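Local coordinates for hypothetical protein PA2201 (Pseudomonas aeruginosa, PDB 2FEF), which is of unknown function but probably acts as an immunity protein that protects the bacterium against a PoNe-type DNase toxin, at residues P137-R142 with P147-L152; E106-W111 with P166-E171; S228-F233 with Y251-W256. All blocks are in the same frame, centred on the assembly; numbering follows the deposited sequence. Where two conformers were deposited one is given.

Contact 1 (P137-R142 with P147-L152); sequences PALAPR and PFALQL
Leu139, in the loop that leads from helix 97-127 to helix 146-158, drives its forked tip against Phe148, Ala149 and Leu152. These three residues present one face of the first turns of the helix, whose winding is seen in the bond from Gln151 N to Pro147 O. With CG anti to the backbone N (chi1 -158°), Leu139 sends both methyls forward. CD1 lies 3.7 Å from Phe148 CB, and the leucine side chain crosses that of Phe148 at about a right angle. The other branch, CD2, also touches Phe148 CB and rests 3.7 Å from Leu152 CD1 and equally close to Ala149 N, with Ala149 CB a little farther off at 4.1 Å. Leu139 was deposited in two conformers, and these distances hold for one of them. A looser second touch comes from Pro141, whose CG sits 4.3 Å from Ala149 CB; the small methyl of Ala149 thus faces both loop residues. Phe148 offers mainly its CB here, because its chi1 of -65° carries the ring away from the loop, where it meets the indole of Trp111 with the planes at about 45° and also packs on Arg54 of a second subunit. Backbone hydrogen bonding ties Leu139 to Val172, and within the loop Gln145 OE1 accepts from Ala140 N. All five touching residues are buried, and the side chains that meet are apolar. The arrangement is that of an interhelical loop folded back on the start of its following helix, its leucine packed into the core of an all-helical fold.

Contact 2 (E106-W111 with P166-E171); sequences ETAALW and PALVEE
Ala108 and Leu168 join two helices of this all-helical fold, the long helix 97-127 and the short helix 165-172, through helix-to-helix packing built on a single leucine. The backbones stand 7.4 Å apart at the CA atoms of these two residues, and Leu168 bridges the gap. Its CB makes no close contact with segment 106-111; the reach comes farther out. Chi1 of -66° sets CG anti to the carbonyl carbon, and CG approaches to 4.7 Å from Ala108 CB. There the chain forks. With chi2 at 168°, CD1 continues the extended course and meets the methyl of Ala108, CD1 to CB being 4.1 Å. CD2 turns to the backbone instead and lies 3.6 Å from Ala108 O, a van der Waals touch on a carbonyl oxygen. The same methyl comes within 4.5 Å of Trp111 CB, one turn farther along. Tyr104, a turn before Ala108, also touches Leu168, while Leu164 packs on Ala108. From the leucine onward, helix 165-172 has a wider pi-type turn at 168-171, and Glu171 OE2 makes a salt bridge to Arg116 on the long helix, a polar link beside the apolar one. Trp111 lends only its CB to this contact: the indole swings away, its edge meeting Thr107 CG2 in the ring plane and its NE1 hydrogen-bonded to Ser84 OG of helix 66-93.

Contact 3 (S228-F233 with Y251-W256); sequences SQYREF and YAWGWW
Tyr230, on helix 223-234, faces the loop at Trp255, their CA atoms 7.6 Å apart. The helix includes a wider pi-type turn at 228-231. The loop reverses in a type II' beta turn from Trp253 to Trp256, with Trp256 N bonded to Trp253 O at 3.2 Å; Gly254 takes its second position, where the positive phi of 57° suits glycine. Tyr230 lays its ring against this turn. Trp255 O lies at the ring's edge, near its plane, 3.5 Å from Tyr230 CD2; Trp256 C approaches Tyr230 CE2 obliquely, at 3.6 Å. At the tip, OH accepts a hydrogen bond of 2.9 Å from Trp253 NE1. The oxygen is nearly in the indole plane, but the bond is bent, with an N-H...O angle of 140°. Trp253 brings its NE1 edge there with CG anti to the backbone N (chi1 171°). Tyr230 OH is also hydrogen-bonded to Glu259 OE2, its strongest polar partner, and Arg246 makes a cation-pi contact with its ring. Within the turn, Trp255 CD1 lies over one face of the Trp256 indole, offset toward its rim. Together these features join a helix to a glycine-bearing type II' turn through a tyrosine-tryptophan bond, within the PoNi C-terminal family region.

Overall arrangement
Helix 146-158 links the three sites. Contacts 1 and 2 lie 10 Å apart between centres and share the helical core: Trp111 of contact 2 packs on Leu139, Phe148 and Leu152 of contact 1. Contact 3 has its centre about 17 Å from that of contact 1 and meets it through Ala252 packing on Phe148 and a probable hydrogen bond from Gln151 NE2 to Ala252 O. Contacts 2 and 3 do not touch; they lie on opposite sides of the chain's centre. All three are largely buried, but contacts 1 and 2 are apolar leucine packing, whereas contact 3, farther from the centre, relies on aromatic rings and polar bonding.

Contact 1 (P137-R142 with P147-L152)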
loop_
_atom_site.group_PDB
_atom_site.type_symbol
_atom_site.label_atom_id
_atom_site.label_comp_id
_atom_site.label_asym_id
_atom_site.label_seq_id
_atom_site.Cartn_x
_atom_site.Cartn_y
_atom_site.Cartn_z
ATOM N N PRO B 137 5.788 -22.918 13.049
ATOM C CA PRO B 137 4.967 -23.167 11.874
ATOM C C PRO B 137 4.544 -21.865 11.202
ATOM O O PRO B 137 4.560 -20.803 11.845
ATOM C CB PRO B 137 3.712 -23.854 12.440
ATOM C CG PRO B 137 4.049 -24.275 13.838
ATOM C CD PRO B 137 5.224 -23.473 14.293
ATOM N N ALA B 138 4.128 -21.959 9.935
ATOM C CA ALA B 138 3.603 -20.807 9.185
ATOM C C ALA B 138 2.510 -20.085 9.985
ATOM O O ALA B 138 2.416 -18.839 9.985
ATOM C CB ALA B 138 3.049 -21.257 7.849
ATOM N N LEU B 139 1.702 -20.872 10.676
ATOM C CA LEU B 139 0.696 -20.325 11.579
ATOM C C LEU B 139 0.861 -20.999 12.928
ATOM O O LEU B 139 0.685 -22.209 13.064
ATOM C CB LEU B 139 -0.714 -20.515 10.993
ATOM C CG LEU B 139 -1.891 -19.647 11.437
ATOM C CD1 LEU B 139 -1.556 -18.149 11.543
ATOM C CD2 LEU B 139 -3.068 -19.886 10.488
ATOM N N ALA B 140 1.225 -20.206 13.932
ATOM C CA ALA B 140 1.553 -20.732 15.262
ATOM C C ALA B 140 0.392 -20.454 16.195
ATOM O O ALA B 140 0.282 -19.331 16.712
ATOM C CB ALA B 140 2.802 -20.070 15.791
ATOM N N PRO B 141 -0.488 -21.453 16.399
ATOM C CA PRO B 141 -1.743 -21.215 17.113
ATOM C C PRO B 141 -1.542 -20.944 18.604
ATOM O O PRO B 141 -2.400 -20.371 19.229
ATOM C CB PRO B 141 -2.494 -22.537 16.924
ATOM C CG PRO B 141 -1.944 -23.091 15.684
ATOM C CD PRO B 141 -0.444 -22.841 15.900
ATOM N N ARG B 142 -0.385 -21.315 19.160
ATOM C CA ARG B 142 -0.131 -21.024 20.589
ATOM C C ARG B 142 0.036 -19.529 20.856
ATOM O O ARG B 142 -0.102 -19.064 22.012
ATOM C CB ARG B 142 1.095 -21.810 21.094
ATOM C CG ARG B 142 0.765 -23.270 21.377
ATOM C CD ARG B 142 2.061 -24.093 21.616
ATOM N NE ARG B 142 1.773 -25.524 21.534
ATOM C CZ ARG B 142 1.333 -26.253 22.551
ATOM N NH1 ARG B 142 1.153 -25.703 23.746
ATOM N NH2 ARG B 142 1.071 -27.538 22.380
ATOM N N PRO B 147 -6.441 -16.733 16.044
ATOM C CA PRO B 147 -7.675 -16.436 15.285
ATOM C C PRO B 147 -7.594 -16.798 13.787
ATOM O O PRO B 147 -8.597 -17.100 13.214
ATOM C CB PRO B 147 -7.833 -14.929 15.433
ATOM C CG PRO B 147 -7.151 -14.603 16.757
ATOM C CD PRO B 147 -5.929 -15.528 16.728
ATOM N N PHE B 148 -6.422 -16.711 13.145
ATOM C CA PHE B 148 -6.363 -17.139 11.724
ATOM C C PHE B 148 -6.553 -18.631 11.593
ATOM O O PHE B 148 -7.095 -19.115 10.576
ATOM C CB PHE B 148 -4.993 -16.768 11.072
ATOM C CG PHE B 148 -4.769 -15.291 10.968
ATOM C CD1 PHE B 148 -5.401 -14.548 9.984
ATOM C CD2 PHE B 148 -3.877 -14.646 11.844
ATOM C CE1 PHE B 148 -5.183 -13.149 9.864
ATOM C CE2 PHE B 148 -3.622 -13.231 11.735
ATOM C CZ PHE B 148 -4.290 -12.495 10.753
ATOM N N ALA B 149 -6.060 -19.391 12.582
ATOM C CA ALA B 149 -6.232 -20.859 12.523
ATOM C C ALA B 149 -7.719 -21.194 12.794
ATOM O O ALA B 149 -8.312 -22.064 12.132
ATOM C CB ALA B 149 -5.324 -21.563 13.528
ATOM N N LEU B 150 -8.313 -20.486 13.749
ATOM C CA LEU B 150 -9.759 -20.628 14.040
ATOM C C LEU B 150 -10.549 -20.353 12.757
ATOM O O LEU B 150 -11.422 -21.142 12.389
ATOM C CB LEU B 150 -10.205 -19.642 15.151
ATOM C CG LEU B 150 -11.731 -19.575 15.388
ATOM C CD1 LEU B 150 -12.225 -20.956 15.822
ATOM C CD2 LEU B 150 -11.978 -18.520 16.446
ATOM N N GLN B 151 -10.247 -19.232 12.081
ATOM C CA GLN B 151 -10.957 -18.892 10.842
ATOM C C GLN B 151 -10.795 -20.010 9.788
ATOM O O GLN B 151 -11.757 -20.412 9.136
ATOM C CB GLN B 151 -10.416 -17.573 10.225
ATOM C CG GLN B 151 -11.297 -17.126 9.023
ATOM C CD GLN B 151 -10.622 -16.113 8.136
ATOM O OE1 GLN B 151 -9.706 -16.453 7.377
ATOM N NE2 GLN B 151 -11.087 -14.863 8.201
ATOM N N LEU B 152 -9.567 -20.491 9.608
ATOM C CA LEU B 152 -9.318 -21.498 8.564
ATOM C C LEU B 152 -10.134 -22.768 8.809
ATOM O O LEU B 152 -10.716 -23.324 7.860
ATOM C CB LEU B 152 -7.823 -21.832 8.475
ATOM C CG LEU B 152 -7.038 -20.737 7.746
ATOM C CD1 LEU B 152 -5.513 -21.035 8.018
ATOM C CD2 LEU B 152 -7.380 -20.727 6.271
#

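Contact 2 (E106-W111 with P166-E171)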
loop_
_atom_site.group_PDB
_atom_site.type_symbol
_atom_site.label_atom_id
_atom_site.label_comp_id
_atom_site.label_asym_id
_atom_site.label_seq_id
_atom_site.Cartn_x
_atom_site.Cartn_y
_atom_site.Cartn_z
ATOM N N GLU B 106 -9.398 -19.360 -1.845
ATOM C CA GLU B 106 -8.118 -18.665 -2.091
ATOM C C GLU B 106 -7.402 -18.279 -0.826
ATOM O O GLU B 106 -6.155 -18.252 -0.786
ATOM C CB GLU B 106 -8.319 -17.431 -2.971
ATOM C CG GLU B 106 -8.809 -17.780 -4.382
ATOM C CD GLU B 106 -7.841 -18.712 -5.069
ATOM O OE1 GLU B 106 -6.613 -18.541 -4.879
ATOM O OE2 GLU B 106 -8.292 -19.608 -5.799
ATOM N N THR B 107 -8.173 -17.965 0.205
ATOM C CA THR B 107 -7.588 -17.694 1.521
ATOM C C THR B 107 -6.834 -18.952 1.995
ATOM O O THR B 107 -5.644 -18.888 2.361
ATOM C CB THR B 107 -8.656 -17.349 2.537
ATOM O OG1 THR B 107 -9.490 -16.296 2.018
ATOM C CG2 THR B 107 -8.025 -16.958 3.887
ATOM N N ALA B 108 -7.516 -20.091 1.963
ATOM C CA ALA B 108 -6.886 -21.368 2.299
ATOM C C ALA B 108 -5.675 -21.676 1.402
ATOM O O ALA B 108 -4.624 -22.107 1.906
ATOM C CB ALA B 108 -7.922 -22.497 2.233
ATOM N N ALA B 109 -5.801 -21.438 0.090
ATOM C CA ALA B 109 -4.689 -21.701 -0.848
ATOM C C ALA B 109 -3.509 -20.806 -0.531
ATOM O O ALA B 109 -2.390 -21.245 -0.561
ATOM C CB ALA B 109 -5.123 -21.460 -2.270
ATOM N N LEU B 110 -3.754 -19.530 -0.239
ATOM C CA LEU B 110 -2.635 -18.640 0.034
ATOM C C LEU B 110 -1.911 -19.035 1.316
ATOM O O LEU B 110 -0.681 -18.968 1.350
ATOM C CB LEU B 110 -3.062 -17.166 0.056
ATOM C CG LEU B 110 -3.378 -16.565 -1.321
ATOM C CD1 LEU B 110 -4.168 -15.261 -1.061
ATOM C CD2 LEU B 110 -2.083 -16.365 -2.188
ATOM N N TRP B 111 -2.659 -19.417 2.366
ATOM C CA TRP B 111 -2.012 -19.915 3.590
ATOM C C TRP B 111 -1.137 -21.174 3.355
ATOM O O TRP B 111 -0.004 -21.258 3.852
ATOM C CB TRP B 111 -3.056 -20.171 4.683
ATOM C CG TRP B 111 -3.454 -18.925 5.437
ATOM C CD1 TRP B 111 -4.595 -18.163 5.242
ATOM C CD2 TRP B 111 -2.708 -18.276 6.470
ATOM N NE1 TRP B 111 -4.603 -17.107 6.126
ATOM C CE2 TRP B 111 -3.443 -17.130 6.863
ATOM C CE3 TRP B 111 -1.459 -18.526 7.080
ATOM C CZ2 TRP B 111 -2.999 -16.264 7.887
ATOM C CZ3 TRP B 111 -1.022 -17.676 8.095
ATOM C CH2 TRP B 111 -1.790 -16.541 8.474
ATOM N N PRO B 166 -7.347 -30.992 6.125
ATOM C CA PRO B 166 -6.161 -31.817 6.409
ATOM C C PRO B 166 -4.837 -31.232 5.979
ATOM O O PRO B 166 -3.932 -31.254 6.794
ATOM C CB PRO B 166 -6.451 -33.139 5.670
ATOM C CG PRO B 166 -7.982 -33.221 5.748
ATOM C CD PRO B 166 -8.363 -31.782 5.408
ATOM N N ALA B 167 -4.697 -30.710 4.756
ATOM C CA ALA B 167 -3.407 -30.093 4.372
ATOM C C ALA B 167 -3.111 -28.842 5.196
ATOM O O ALA B 167 -1.951 -28.579 5.555
ATOM C CB ALA B 167 -3.363 -29.750 2.894
ATOM N N LEU B 168 -4.146 -28.052 5.462
ATOM C CA LEU B 168 -3.991 -26.893 6.355
ATOM C C LEU B 168 -3.419 -27.288 7.709
ATOM O O LEU B 168 -2.439 -26.713 8.162
ATOM C CB LEU B 168 -5.322 -26.109 6.517
ATOM C CG LEU B 168 -5.832 -25.412 5.248
ATOM C CD1 LEU B 168 -7.249 -24.931 5.444
ATOM C CD2 LEU B 168 -4.936 -24.242 4.831
ATOM N N VAL B 169 -4.039 -28.246 8.376
ATOM C CA VAL B 169 -3.517 -28.727 9.657
ATOM C C VAL B 169 -2.077 -29.273 9.532
ATOM O O VAL B 169 -1.214 -28.926 10.332
ATOM C CB VAL B 169 -4.476 -29.735 10.278
ATOM C CG1 VAL B 169 -3.897 -30.339 11.505
ATOM C CG2 VAL B 169 -5.845 -29.004 10.639
ATOM N N GLU B 170 -1.809 -30.115 8.535
ATOM C CA GLU B 170 -0.438 -30.637 8.387
ATOM C C GLU B 170 0.616 -29.560 8.048
ATOM O O GLU B 170 1.665 -29.473 8.702
ATOM C CB GLU B 170 -0.352 -31.763 7.347
ATOM C CG GLU B 170 1.127 -32.155 7.098
ATOM C CD GLU B 170 1.298 -33.305 6.166
ATOM O OE1 GLU B 170 0.408 -33.520 5.334
ATOM O OE2 GLU B 170 2.340 -33.992 6.270
ATOM N N GLU B 171 0.360 -28.796 6.998
ATOM C CA GLU B 171 1.395 -27.959 6.388
ATOM C C GLU B 171 1.469 -26.566 7.025
ATOM O O GLU B 171 2.566 -26.011 7.202
ATOM C CB GLU B 171 1.176 -27.830 4.886
ATOM C CG GLU B 171 1.083 -29.186 4.135
ATOM C CD GLU B 171 1.269 -29.084 2.597
ATOM O OE1 GLU B 171 0.547 -29.795 1.846
ATOM O OE2 GLU B 171 2.144 -28.311 2.124
#

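Contact 3 (S228-F233 with Y251-W256)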
loop_
_atom_site.group_PDB
_atom_site.type_symbol
_atom_site.label_atom_id
_atom_site.label_comp_id
_atom_site.label_asym_id
_atom_site.label_seq_id
_atom_site.Cartn_x
_atom_site.Cartn_y
_atom_site.Cartn_z
ATOM N N SER B 228 -21.961 -14.760 27.327
ATOM C CA SER B 228 -20.898 -14.212 28.144
ATOM C C SER B 228 -19.646 -13.859 27.341
ATOM O O SER B 228 -19.041 -12.811 27.587
ATOM C CB SER B 228 -20.567 -15.158 29.299
ATOM O OG SER B 228 -19.724 -16.215 28.881
ATOM N N GLN B 229 -19.266 -14.695 26.368
ATOM C CA GLN B 229 -18.004 -14.445 25.685
ATOM C C GLN B 229 -18.125 -13.580 24.431
ATOM O O GLN B 229 -17.119 -13.107 23.902
ATOM C CB GLN B 229 -17.227 -15.761 25.413
ATOM C CG GLN B 229 -16.887 -16.599 26.680
ATOM C CD GLN B 229 -16.225 -15.776 27.759
ATOM O OE1 GLN B 229 -15.220 -15.084 27.511
ATOM N NE2 GLN B 229 -16.797 -15.815 28.959
ATOM N N TYR B 230 -19.363 -13.354 23.970
ATOM C CA TYR B 230 -19.562 -12.544 22.777
ATOM C C TYR B 230 -20.415 -11.352 23.138
ATOM O O TYR B 230 -19.914 -10.249 23.154
ATOM C CB TYR B 230 -20.168 -13.354 21.621
ATOM C CG TYR B 230 -19.133 -14.205 20.973
ATOM C CD1 TYR B 230 -18.789 -15.452 21.505
ATOM C CD2 TYR B 230 -18.406 -13.722 19.876
ATOM C CE1 TYR B 230 -17.755 -16.222 20.930
ATOM C CE2 TYR B 230 -17.394 -14.486 19.285
ATOM C CZ TYR B 230 -17.069 -15.718 19.820
ATOM O OH TYR B 230 -16.082 -16.444 19.216
ATOM N N ARG B 231 -21.688 -11.581 23.489
ATOM C CA ARG B 231 -22.589 -10.465 23.684
ATOM C C ARG B 231 -22.127 -9.537 24.811
ATOM O O ARG B 231 -22.062 -8.332 24.595
ATOM C CB ARG B 231 -24.053 -10.912 23.866
ATOM C CG ARG B 231 -25.018 -9.711 23.897
ATOM C CD ARG B 231 -26.462 -10.127 23.914
ATOM N NE ARG B 231 -27.268 -9.174 24.690
ATOM C CZ ARG B 231 -28.380 -9.474 25.366
ATOM N NH1 ARG B 231 -28.874 -10.717 25.372
ATOM N NH2 ARG B 231 -29.001 -8.518 26.046
ATOM N N GLU B 232 -21.802 -10.098 25.978
ATOM C CA GLU B 232 -21.358 -9.296 27.126
ATOM C C GLU B 232 -19.967 -8.687 26.947
ATOM O O GLU B 232 -19.652 -7.619 27.512
ATOM C CB GLU B 232 -21.447 -10.117 28.419
ATOM C CG GLU B 232 -22.906 -10.324 28.834
ATOM C CD GLU B 232 -23.104 -11.313 29.989
ATOM O OE1 GLU B 232 -22.124 -11.856 30.547
ATOM O OE2 GLU B 232 -24.278 -11.533 30.355
ATOM N N PHE B 233 -19.135 -9.360 26.169
ATOM C CA PHE B 233 -17.809 -8.841 25.865
ATOM C C PHE B 233 -17.929 -7.600 24.965
ATOM O O PHE B 233 -17.356 -6.554 25.257
ATOM C CB PHE B 233 -16.959 -9.906 25.159
ATOM C CG PHE B 233 -15.606 -9.388 24.735
ATOM C CD1 PHE B 233 -14.667 -9.041 25.696
ATOM C CD2 PHE B 233 -15.305 -9.190 23.397
ATOM C CE1 PHE B 233 -13.423 -8.527 25.324
ATOM C CE2 PHE B 233 -14.065 -8.672 23.011
ATOM C CZ PHE B 233 -13.115 -8.357 23.979
ATOM N N TYR B 251 -8.380 -9.200 12.661
ATOM C CA TYR B 251 -7.995 -9.480 11.267
ATOM C C TYR B 251 -8.631 -10.738 10.667
ATOM O O TYR B 251 -8.513 -10.952 9.438
ATOM C CB TYR B 251 -6.449 -9.545 11.094
ATOM C CG TYR B 251 -5.779 -8.220 11.347
ATOM C CD1 TYR B 251 -5.604 -7.310 10.296
ATOM C CD2 TYR B 251 -5.330 -7.862 12.645
ATOM C CE1 TYR B 251 -4.978 -6.080 10.509
ATOM C CE2 TYR B 251 -4.735 -6.598 12.877
ATOM C CZ TYR B 251 -4.559 -5.734 11.799
ATOM O OH TYR B 251 -3.959 -4.511 11.950
ATOM N N ALA B 252 -9.257 -11.601 11.487
ATOM C CA ALA B 252 -9.797 -12.861 10.940
ATOM C C ALA B 252 -11.117 -13.305 11.576
ATOM O O ALA B 252 -11.902 -13.987 10.945
ATOM C CB ALA B 252 -8.778 -13.990 11.048
ATOM N N TRP B 253 -11.334 -12.918 12.826
ATOM C CA TRP B 253 -12.394 -13.547 13.663
ATOM C C TRP B 253 -13.473 -12.519 14.012
ATOM O O TRP B 253 -14.688 -12.730 13.759
ATOM C CB TRP B 253 -11.654 -14.137 14.880
ATOM C CG TRP B 253 -12.458 -14.667 16.036
ATOM C CD1 TRP B 253 -13.726 -15.169 16.021
ATOM C CD2 TRP B 253 -12.010 -14.736 17.377
ATOM N NE1 TRP B 253 -14.099 -15.572 17.295
ATOM C CE2 TRP B 253 -13.056 -15.314 18.145
ATOM C CE3 TRP B 253 -10.824 -14.352 18.023
ATOM C CZ2 TRP B 253 -12.944 -15.516 19.521
ATOM C CZ3 TRP B 253 -10.725 -14.564 19.398
ATOM C CH2 TRP B 253 -11.766 -15.151 20.113
ATOM N N GLY B 254 -13.024 -11.386 14.553
ATOM C CA GLY B 254 -13.878 -10.218 14.804
ATOM C C GLY B 254 -15.084 -10.512 15.695
ATOM O O GLY B 254 -14.959 -11.067 16.797
ATOM N N TRP B 255 -16.252 -10.143 15.183
ATOM C CA TRP B 255 -17.536 -10.223 15.884
ATOM C C TRP B 255 -18.070 -11.652 16.044
ATOM O O TRP B 255 -18.921 -11.915 16.886
ATOM C CB TRP B 255 -18.514 -9.418 15.030
ATOM C CG TRP B 255 -19.928 -9.249 15.484
ATOM C CD1 TRP B 255 -21.016 -9.943 15.061
ATOM C CD2 TRP B 255 -20.395 -8.264 16.391
ATOM N NE1 TRP B 255 -22.148 -9.453 15.650
ATOM C CE2 TRP B 255 -21.794 -8.404 16.473
ATOM C CE3 TRP B 255 -19.767 -7.253 17.130
ATOM C CZ2 TRP B 255 -22.576 -7.593 17.293
ATOM C CZ3 TRP B 255 -20.553 -6.436 17.937
ATOM C CH2 TRP B 255 -21.941 -6.615 18.013
ATOM N N TRP B 256 -17.588 -12.570 15.212
ATOM C CA TRP B 256 -18.324 -13.805 14.944
ATOM C C TRP B 256 -17.946 -14.991 15.803
ATOM O O TRP B 256 -16.793 -15.363 15.883
ATOM C CB TRP B 256 -18.182 -14.170 13.448
ATOM C CG TRP B 256 -18.700 -13.031 12.632
ATOM C CD1 TRP B 256 -17.969 -12.151 11.880
ATOM C CD2 TRP B 256 -20.053 -12.609 12.558
ATOM N NE1 TRP B 256 -18.798 -11.201 11.343
ATOM C CE2 TRP B 256 -20.088 -11.464 11.732
ATOM C CE3 TRP B 256 -21.248 -13.085 13.125
ATOM C CZ2 TRP B 256 -21.266 -10.784 11.443
ATOM C CZ3 TRP B 256 -22.426 -12.406 12.845
ATOM C CH2 TRP B 256 -22.429 -11.270 12.008
#